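Local coordinates for putative cell surface protein (Streptococcus pyogenes, PDB 4OFQ), which is a domain of a streptococcal surface adhesin of the antigen I/II family, built of beta sandwiches, one holding a calcium ion, and probably contributing to cell adhesion, at residues Asn95-Arg100 with Ala136-Ala141; Ala114-Ser119 with Phe127-Ala132; Thr246-Gln251 with Gly322-Glu327. One frame throughout, in Å; residues are numbered along the deposited sequence.

Contact 1: Asn95-Arg100 with Ala136-Ala141; sequences NLLEMR and AAFYKA
Leu96 and Leu97 meet the ring of Phe138, which reaches out from helix 135-143 to the place where a 3-10 turn gives way to strand 97-102. The contact is apolar throughout, with no hydrogen bond from one segment to the other. Leu96, the last residue of the turn, comes nearest to the helix in its backbone, its CA lying 7.7 Å from the CA of Phe138. Its CB bond is directed at the helix, yet the approach is loose: Leu96 CB lies 4.4 Å from Phe138 CD1, and much of this leucine remains exposed. Leu97 opens the strand and is buried. One branch does the touching, CD2 resting 4.0 Å from Phe138 CE1 and 4.1 Å from Phe138 CZ, so that the methyl comes obliquely to the CE1 and CZ end of the ring. Leu96 CB meets the same ring nearer its root, at CD1, again at a slant, and the two leucines thus follow one side of the ring from CD1 to CZ. Phe138 gets there because its CG stands anti to the backbone N (chi1 -166°), which carries the ring away from the helix towards the strand. Farther along, and apart from the contact with Phe138, Glu98 and Arg100 form a salt bridge within the strand. Strand 97-102 is an outermost strand of its mixed sheet and is hydrogen-bonded to strand 127-132, whose Ala132 also touches Phe138. Tyr142 from the next turn of the helix and Phe47 from a loop add to the ring's surroundings, while Ile85 of strand 80-87 in the other sheet packs on Leu97.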
loop_
_atom_site.group_PDB
_atom_site.type_symbol
_atom_site.label_atom_id
_atom_site.label_comp_id
_atom_site.label_asym_id
_atom_site.label_seq_id
_atom_site.Cartn_x
_atom_site.Cartn_y
_atom_site.Cartn_z
ATOM N N ASN A 95 25.936 0.541 -12.874
ATOM C CA ASN A 95 26.962 -0.437 -13.226
ATOM C C ASN A 95 28.258 -0.250 -12.434
ATOM O O ASN A 95 29.204 -1.026 -12.592
ATOM C CB ASN A 95 27.245 -0.411 -14.728
ATOM C CG ASN A 95 26.025 -0.779 -15.554
ATOM O OD1 ASN A 95 25.905 -0.383 -16.714
ATOM N ND2 ASN A 95 25.105 -1.533 -14.955
ATOM N N LEU A 96 28.296 0.784 -11.594
ATOM C CA LEU A 96 29.478 1.063 -10.775
ATOM C C LEU A 96 29.336 0.495 -9.376
ATOM O O LEU A 96 30.264 0.610 -8.559
ATOM C CB LEU A 96 29.711 2.567 -10.666
ATOM C CG LEU A 96 29.786 3.323 -11.990
ATOM C CD1 LEU A 96 30.119 4.779 -11.728
ATOM C CD2 LEU A 96 30.805 2.687 -12.930
ATOM N N LEU A 97 28.170 -0.098 -9.101
ATOM C CA LEU A 97 27.824 -0.572 -7.763
ATOM C C LEU A 97 27.433 -2.039 -7.774
ATOM O O LEU A 97 26.629 -2.468 -8.611
ATOM C CB LEU A 97 26.616 0.214 -7.221
ATOM C CG LEU A 97 26.737 1.736 -7.143
ATOM C CD1 LEU A 97 25.366 2.341 -6.878
ATOM C CD2 LEU A 97 27.712 2.123 -6.041
ATOM N N GLU A 98 27.970 -2.796 -6.823
ATOM C CA GLU A 98 27.518 -4.158 -6.602
ATOM C C GLU A 98 26.184 -4.065 -5.895
ATOM O O GLU A 98 26.082 -3.413 -4.857
ATOM C CB GLU A 98 28.482 -4.910 -5.691
ATOM C CG GLU A 98 29.905 -4.998 -6.209
ATOM C CD GLU A 98 30.728 -6.018 -5.455
ATOM O OE1 GLU A 98 30.332 -6.371 -4.320
ATOM O OE2 GLU A 98 31.765 -6.464 -5.999
ATOM N N MET A 99 25.162 -4.699 -6.453
ATOM C CA MET A 99 23.871 -4.769 -5.778
ATOM C C MET A 99 23.735 -6.132 -5.111
ATOM O O MET A 99 23.699 -7.154 -5.797
ATOM C CB MET A 99 22.714 -4.557 -6.759
ATOM C CG MET A 99 21.353 -4.622 -6.070
ATOM S SD MET A 99 19.954 -4.202 -7.136
ATOM C CE MET A 99 20.491 -2.707 -7.925
ATOM N N ARG A 100 23.670 -6.149 -3.780
ATOM C CA ARG A 100 23.636 -7.409 -3.037
ATOM C C ARG A 100 22.372 -7.515 -2.198
ATOM O O ARG A 100 22.118 -6.672 -1.330
ATOM C CB ARG A 100 24.880 -7.546 -2.129
ATOM C CG ARG A 100 26.187 -7.765 -2.877
ATOM C CD ARG A 100 27.352 -7.708 -1.887
ATOM N NE ARG A 100 28.644 -7.901 -2.531
ATOM C CZ ARG A 100 29.359 -9.018 -2.445
ATOM N NH1 ARG A 100 28.908 -10.054 -1.740
ATOM N NH2 ARG A 100 30.524 -9.099 -3.068
ATOM N N ALA A 136 38.388 3.927 -5.383
ATOM C CA ALA A 136 39.192 5.074 -5.790
ATOM C C ALA A 136 38.526 5.839 -6.938
ATOM O O ALA A 136 38.463 7.062 -6.922
ATOM C CB ALA A 136 40.585 4.642 -6.168
ATOM N N ALA A 137 38.020 5.121 -7.933
ATOM C CA ALA A 137 37.383 5.784 -9.073
ATOM C C ALA A 137 36.090 6.488 -8.667
ATOM O O ALA A 137 35.802 7.604 -9.119
ATOM C CB ALA A 137 37.109 4.784 -10.202
ATOM N N PHE A 138 35.311 5.818 -7.823
ATOM C CA PHE A 138 34.026 6.328 -7.377
ATOM C C PHE A 138 34.231 7.554 -6.484
ATOM O O PHE A 138 33.457 8.517 -6.538
ATOM C CB PHE A 138 33.277 5.217 -6.634
ATOM C CG PHE A 138 31.817 5.498 -6.408
ATOM C CD1 PHE A 138 30.876 5.241 -7.398
ATOM C CD2 PHE A 138 31.383 6.004 -5.190
ATOM C CE1 PHE A 138 29.523 5.495 -7.175
ATOM C CE2 PHE A 138 30.042 6.259 -4.964
ATOM C CZ PHE A 138 29.117 6.008 -5.951
ATOM N N TYR A 139 35.292 7.513 -5.684
ATOM C CA TYR A 139 35.641 8.624 -4.820
ATOM C C TYR A 139 35.979 9.865 -5.648
ATOM O O TYR A 139 35.496 10.968 -5.383
ATOM C CB TYR A 139 36.829 8.257 -3.931
ATOM C CG TYR A 139 37.336 9.440 -3.159
ATOM C CD1 TYR A 139 36.572 10.002 -2.140
ATOM C CD2 TYR A 139 38.571 10.021 -3.458
ATOM C CE1 TYR A 139 37.017 11.103 -1.433
ATOM C CE2 TYR A 139 39.029 11.125 -2.752
ATOM C CZ TYR A 139 38.241 11.665 -1.745
ATOM O OH TYR A 139 38.674 12.761 -1.040
ATOM N N LYS A 140 36.810 9.674 -6.664
ATOM C CA LYS A 140 37.248 10.781 -7.498
ATOM C C LYS A 140 36.093 11.370 -8.317
ATOM O O LYS A 140 35.959 12.591 -8.441
ATOM C CB LYS A 140 38.389 10.307 -8.403
ATOM C CG LYS A 140 39.017 11.369 -9.282
ATOM C CD LYS A 140 40.181 10.769 -10.060
ATOM C CE LYS A 140 40.988 11.834 -10.784
ATOM N NZ LYS A 140 42.051 11.208 -11.621
ATOM N N ALA A 141 35.241 10.501 -8.852
ATOM C CA ALA A 141 34.168 10.935 -9.737
ATOM C C ALA A 141 32.989 11.582 -9.014
ATOM O O ALA A 141 32.418 12.558 -9.514
ATOM C CB ALA A 141 33.679 9.766 -10.598
#

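Contact 2: Ala114-Ser119 with Phe127-Ala132; sequences ALIKAS and FYMWVA
Ile116 points a single methyl, CD1, from the helix towards strand 127-132, so that it touches both Phe127 and Met129. Phe127 CZ is 3.8 Å from Ile116 CD1 and CE2 of the same ring is 4.0 Å from it, the isoleucine arriving obliquely at the far corner of the ring. Met129 meets that methyl tip to tip, its CE being 3.9 Å from Ile116 CD1 in the conformer described; a second conformer exists, so this half of the contact is less certain. Phe127 and Met129 are two residues apart on the strand and therefore lie on the same side of it. Both have CG between the backbone N and the carbonyl carbon (chi1 59° and 64°), and the methionine chain then bends at its last torsion to bring CE round to the helix. All three side chains are buried. Beyond this first shell, Leu108, Gln105 and Pro123 from the flanking loops pack against Ile116, while Val102 of strand 97-102 touches both strand residues. Within the helical segment, Ser119 OG donates a 2.6 Å bond to Ile116 O; Ser119 N reaches the same oxygen from the same face of the carbonyl, at 3.2 Å. Phe127 also follows directly on Glu126, a calcium ligand together with Asp69, Tyr70 and Val124, and its side chain lies about 5 Å from the ion. The arrangement is that of a short helix in the connection between two neighbouring antiparallel strands, laid against their sheet in a beta sandwich, with the Phe127 end of the strand close to the calcium site.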
loop_
_atom_site.group_PDB
_atom_site.type_symbol
_atom_site.label_atom_id
_atom_site.label_comp_id
_atom_site.label_asym_id
_atom_site.label_seq_id
_atom_site.Cartn_x
_atom_site.Cartn_y
_atom_site.Cartn_z
ATOM N N ALA A 114 32.439 -7.334 8.162
ATOM C CA ALA A 114 33.324 -6.614 9.068
ATOM C C ALA A 114 33.152 -5.100 8.924
ATOM O O ALA A 114 33.157 -4.368 9.915
ATOM C CB ALA A 114 34.772 -7.019 8.830
ATOM N N LEU A 115 33.009 -4.637 7.686
ATOM C CA LEU A 115 32.725 -3.228 7.417
ATOM C C LEU A 115 31.441 -2.750 8.095
ATOM O O LEU A 115 31.430 -1.710 8.749
ATOM C CB LEU A 115 32.661 -2.962 5.910
ATOM C CG LEU A 115 34.024 -2.761 5.244
ATOM C CD1 LEU A 115 33.891 -2.668 3.732
ATOM C CD2 LEU A 115 34.709 -1.518 5.796
ATOM N N ILE A 116 30.360 -3.506 7.933
ATOM C CA ILE A 116 29.111 -3.188 8.622
ATOM C C ILE A 116 29.282 -3.144 10.147
ATOM O O ILE A 116 28.837 -2.190 10.798
ATOM C CB ILE A 116 27.981 -4.163 8.212
ATOM C CG1 ILE A 116 27.607 -3.923 6.751
ATOM C CG2 ILE A 116 26.762 -3.995 9.114
ATOM C CD1 ILE A 116 26.656 -4.961 6.172
ATOM N N LYS A 117 29.945 -4.158 10.699
ATOM C CA LYS A 117 30.169 -4.264 12.147
ATOM C C LYS A 117 30.891 -3.052 12.722
ATOM O O LYS A 117 30.529 -2.528 13.780
ATOM C CB LYS A 117 30.997 -5.511 12.478
ATOM C CG LYS A 117 30.229 -6.824 12.470
ATOM C CD LYS A 117 29.653 -7.148 13.842
ATOM C CE LYS A 117 28.968 -8.513 13.848
ATOM N NZ LYS A 117 27.855 -8.612 12.846
ATOM N N ALA A 118 31.928 -2.617 12.026
ATOM C CA ALA A 118 32.791 -1.567 12.547
ATOM C C ALA A 118 32.236 -0.171 12.278
ATOM O O ALA A 118 32.772 0.817 12.777
ATOM C CB ALA A 118 34.184 -1.707 11.973
ATOM N N SER A 119 31.156 -0.093 11.504
ATOM C CA SER A 119 30.625 1.200 11.065
ATOM C C SER A 119 29.744 1.924 12.088
ATOM O O SER A 119 29.583 3.142 12.017
ATOM C CB SER A 119 29.828 1.022 9.780
ATOM O OG SER A 119 28.619 0.339 10.053
ATOM N N PHE A 127 18.259 -7.015 3.968
ATOM C CA PHE A 127 18.485 -5.682 3.448
ATOM C C PHE A 127 19.138 -5.772 2.075
ATOM O O PHE A 127 19.610 -6.839 1.676
ATOM C CB PHE A 127 19.337 -4.854 4.429
ATOM C CG PHE A 127 20.687 -5.443 4.727
ATOM C CD1 PHE A 127 20.835 -6.408 5.716
ATOM C CD2 PHE A 127 21.828 -4.992 4.053
ATOM C CE1 PHE A 127 22.109 -6.938 6.013
ATOM C CE2 PHE A 127 23.103 -5.512 4.349
ATOM C CZ PHE A 127 23.230 -6.483 5.325
ATOM N N TYR A 128 19.110 -4.671 1.329
ATOM C CA TYR A 128 19.935 -4.553 0.140
ATOM C C TYR A 128 21.111 -3.666 0.458
ATOM O O TYR A 128 20.987 -2.709 1.227
ATOM C CB TYR A 128 19.183 -3.886 -0.995
ATOM C CG TYR A 128 18.277 -4.805 -1.756
ATOM C CD1 TYR A 128 16.944 -4.946 -1.393
ATOM C CD2 TYR A 128 18.758 -5.537 -2.843
ATOM C CE1 TYR A 128 16.096 -5.794 -2.109
ATOM C CE2 TYR A 128 17.922 -6.382 -3.558
ATOM C CZ TYR A 128 16.599 -6.499 -3.179
ATOM O OH TYR A 128 15.760 -7.332 -3.871
ATOM N N MET A 129 22.257 -3.985 -0.131
ATOM C CA MET A 129 23.396 -3.089 -0.048
ATOM C C MET A 129 23.955 -2.832 -1.440
ATOM O O MET A 129 23.895 -3.709 -2.304
ATOM C CB MET A 129 24.459 -3.595 0.947
ATOM C CG MET A 129 25.130 -4.914 0.605
ATOM S SD MET A 129 26.126 -5.564 1.982
ATOM C CE MET A 129 27.192 -4.174 2.367
ATOM N N TRP A 130 24.438 -1.610 -1.667
ATOM C CA TRP A 130 25.118 -1.263 -2.915
ATOM C C TRP A 130 26.562 -0.896 -2.568
ATOM O O TRP A 130 26.805 -0.063 -1.680
ATOM C CB TRP A 130 24.422 -0.087 -3.603
ATOM C CG TRP A 130 23.134 -0.445 -4.242
ATOM C CD1 TRP A 130 22.943 -0.805 -5.541
ATOM C CD2 TRP A 130 21.844 -0.508 -3.612
ATOM N NE1 TRP A 130 21.609 -1.068 -5.764
ATOM C CE2 TRP A 130 20.915 -0.893 -4.597
ATOM C CE3 TRP A 130 21.384 -0.258 -2.313
ATOM C CZ2 TRP A 130 19.548 -1.055 -4.325
ATOM C CZ3 TRP A 130 20.015 -0.419 -2.048
ATOM C CH2 TRP A 130 19.125 -0.803 -3.052
ATOM N N VAL A 131 27.523 -1.543 -3.228
ATOM C CA VAL A 131 28.937 -1.374 -2.886
ATOM C C VAL A 131 29.677 -0.824 -4.089
ATOM O O VAL A 131 29.584 -1.383 -5.182
ATOM C CB VAL A 131 29.588 -2.719 -2.477
ATOM C CG1 VAL A 131 31.079 -2.525 -2.113
ATOM C CG2 VAL A 131 28.811 -3.356 -1.321
ATOM N N ALA A 132 30.393 0.282 -3.915
ATOM C CA ALA A 132 31.196 0.794 -5.030
ATOM C C ALA A 132 32.236 -0.245 -5.464
ATOM O O ALA A 132 33.074 -0.658 -4.657
ATOM C CB ALA A 132 31.884 2.089 -4.637
#

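Contact 3: Thr246-Gln251 with Gly322-Glu327; sequences THDLYQ and GDVANE
Gly322 lies beside the His247 ring, its CA 4.0 Å from His247 NE2, at a margin of the C-terminal beta sandwich where strands of two different antiparallel sheets approach each other. Its backbone angles (phi 136°, psi -173°) belong to a region used mainly by glycine. Asp323 then turns its side chain away, and Val324 supplies most of this segment's share of the contact. The valine straddles two neighbouring residues, one methyl to each. CG2 packs against His247, 3.5 Å from His247 CB, and meets the ring obliquely. CG1, anti to the backbone N (chi1 -175°), stands against the carboxylate of Asp248, 3.4 Å from Asp248 OD2. That carboxylate is buried but well supplied with partners, since OD1 makes a salt bridge with Arg318 and OD2 a hydrogen bond with Tyr219. Thr246 OG1 lies in the plane of the His247 ring, at its edge, 2.7 Å from His247 ND1, a hydrogen bond that helps fix the turn of the ring. At Ala325 the backbone joins in through one water, which donates at 2.8 Å to Asp248 OD2 and at 3.0 Å to Ala325 O, linking the two sheets where no direct hydrogen bond joins the segments. Asn326 points back towards the other segment without touching it, and its side chain is bonded covalently, CG to NZ of Lys195, in an intramolecular isopeptide bond.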
loop_
_atom_site.group_PDB
_atom_site.type_symbol
_atom_site.label_atom_id
_atom_site.label_comp_id
_atom_site.label_asym_id
_atom_site.label_seq_id
_atom_site.Cartn_x
_atom_site.Cartn_y
_atom_site.Cartn_z
ATOM N N THR A 246 -31.146 -19.320 -7.586
ATOM C CA THR A 246 -32.114 -20.413 -7.526
ATOM C C THR A 246 -33.161 -20.152 -6.434
ATOM O O THR A 246 -34.290 -20.642 -6.517
ATOM C CB THR A 246 -31.433 -21.747 -7.215
ATOM O OG1 THR A 246 -30.561 -21.582 -6.088
ATOM C CG2 THR A 246 -30.610 -22.226 -8.405
ATOM N N HIS A 247 -32.777 -19.393 -5.407
ATOM C CA HIS A 247 -33.638 -19.179 -4.237
ATOM C C HIS A 247 -33.965 -17.709 -3.960
ATOM O O HIS A 247 -34.984 -17.391 -3.336
ATOM C CB HIS A 247 -32.982 -19.777 -2.987
ATOM C CG HIS A 247 -32.897 -21.269 -2.996
ATOM N ND1 HIS A 247 -32.023 -21.959 -3.809
ATOM C CD2 HIS A 247 -33.574 -22.207 -2.289
ATOM C CE1 HIS A 247 -32.169 -23.258 -3.608
ATOM N NE2 HIS A 247 -33.098 -23.435 -2.684
ATOM N N ASP A 248 -33.086 -16.819 -4.396
ATOM C CA ASP A 248 -33.241 -15.384 -4.141
ATOM C C ASP A 248 -33.481 -14.687 -5.467
ATOM O O ASP A 248 -32.657 -14.767 -6.378
ATOM C CB ASP A 248 -31.980 -14.785 -3.523
ATOM C CG ASP A 248 -31.874 -14.999 -2.017
ATOM O OD1 ASP A 248 -32.867 -15.400 -1.376
ATOM O OD2 ASP A 248 -30.767 -14.759 -1.478
ATOM N N LEU A 249 -34.608 -14.004 -5.586
ATOM C CA LEU A 249 -34.894 -13.288 -6.820
ATOM C C LEU A 249 -34.696 -11.786 -6.598
ATOM O O LEU A 249 -35.476 -11.150 -5.885
ATOM C CB LEU A 249 -36.316 -13.602 -7.288
ATOM C CG LEU A 249 -36.870 -12.844 -8.499
ATOM C CD1 LEU A 249 -36.187 -13.277 -9.787
ATOM C CD2 LEU A 249 -38.366 -13.039 -8.582
ATOM N N TYR A 250 -33.640 -11.240 -7.199
ATOM C CA TYR A 250 -33.324 -9.811 -7.119
ATOM C C TYR A 250 -34.523 -8.917 -7.434
ATOM O O TYR A 250 -35.221 -9.121 -8.431
ATOM C CB TYR A 250 -32.157 -9.472 -8.059
ATOM C CG TYR A 250 -31.759 -8.010 -8.082
ATOM C CD1 TYR A 250 -30.882 -7.491 -7.142
ATOM C CD2 TYR A 250 -32.241 -7.156 -9.061
ATOM C CE1 TYR A 250 -30.514 -6.148 -7.167
ATOM C CE2 TYR A 250 -31.876 -5.813 -9.098
ATOM C CZ TYR A 250 -31.013 -5.321 -8.152
ATOM O OH TYR A 250 -30.658 -3.994 -8.197
ATOM N N GLN A 251 -34.754 -7.930 -6.572
ATOM C CA GLN A 251 -35.831 -6.961 -6.778
ATOM C C GLN A 251 -35.269 -5.576 -7.087
ATOM O O GLN A 251 -35.592 -4.987 -8.115
ATOM C CB GLN A 251 -36.739 -6.884 -5.551
ATOM C CG GLN A 251 -37.395 -8.207 -5.174
ATOM C CD GLN A 251 -38.367 -8.671 -6.231
ATOM O OE1 GLN A 251 -39.307 -7.950 -6.579
ATOM N NE2 GLN A 251 -38.143 -9.875 -6.766
ATOM N N GLY A 322 -35.210 -24.294 0.904
ATOM C CA GLY A 322 -33.847 -24.795 1.017
ATOM C C GLY A 322 -32.994 -23.866 1.872
ATOM O O GLY A 322 -33.519 -22.936 2.459
ATOM N N ASP A 323 -31.684 -24.123 1.949
ATOM C CA ASP A 323 -30.772 -23.229 2.666
ATOM C C ASP A 323 -30.264 -22.223 1.646
ATOM O O ASP A 323 -30.025 -22.579 0.496
ATOM C CB ASP A 323 -29.588 -24.009 3.260
ATOM C CG ASP A 323 -29.161 -23.491 4.642
ATOM O OD1 ASP A 323 -30.048 -23.184 5.463
ATOM O OD2 ASP A 323 -27.932 -23.414 4.913
ATOM N N VAL A 324 -30.127 -20.964 2.047
ATOM C CA VAL A 324 -29.758 -19.908 1.111
ATOM C C VAL A 324 -28.623 -19.086 1.715
ATOM O O VAL A 324 -28.792 -18.475 2.776
ATOM C CB VAL A 324 -30.965 -18.969 0.816
ATOM C CG1 VAL A 324 -30.604 -17.950 -0.249
ATOM C CG2 VAL A 324 -32.186 -19.783 0.408
ATOM N N ALA A 325 -27.468 -19.096 1.049
ATOM C CA ALA A 325 -26.289 -18.393 1.538
ATOM C C ALA A 325 -26.055 -17.140 0.717
ATOM O O ALA A 325 -26.508 -17.053 -0.422
ATOM C CB ALA A 325 -25.048 -19.295 1.464
ATOM N N ASN A 326 -25.333 -16.184 1.303
ATOM C CA ASN A 326 -24.841 -15.036 0.559
ATOM C C ASN A 326 -23.504 -14.549 1.105
ATOM O O ASN A 326 -23.222 -14.694 2.283
ATOM C CB ASN A 326 -25.839 -13.882 0.593
ATOM C CG ASN A 326 -25.523 -12.822 -0.455
ATOM O OD1 ASN A 326 -25.101 -13.167 -1.554
ATOM N N GLU A 327 -22.688 -13.965 0.238
ATOM C CA GLU A 327 -21.450 -13.314 0.659
ATOM C C GLU A 327 -21.226 -12.267 -0.417
ATOM O O GLU A 327 -21.851 -12.329 -1.478
ATOM C CB GLU A 327 -20.265 -14.303 0.709
ATOM C CG GLU A 327 -19.818 -14.794 -0.651
ATOM C CD GLU A 327 -18.646 -15.799 -0.618
ATOM O OE1 GLU A 327 -17.939 -15.929 0.415
ATOM O OE2 GLU A 327 -18.440 -16.469 -1.656
HETATM O O HOH W 1 -28.083 -15.252 -2.172
#

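From the N terminus, contact 1 opens first, at Asn95-Arg100, and stays open while the chain runs through helix 110-119 into strand 127-132. Contact 2 closes a short loop within that interval, holding only seven residues between its segments, before contact 1 closes on helix 135-143. The two are spatial neighbours as well, with centres about 14 Å apart, and each uses one of two neighbouring strands of the mixed sheet, 97-102 in contact 1 and 127-132 in contact 2, with a different helix. Contact 3 follows in series, spanning 70 residues of the C-terminal family region and joining two other sheets. It lies about 65 Å from contact 1 and about 61 Å from contact 2, centre to centre, on the opposite side of the chain's centre.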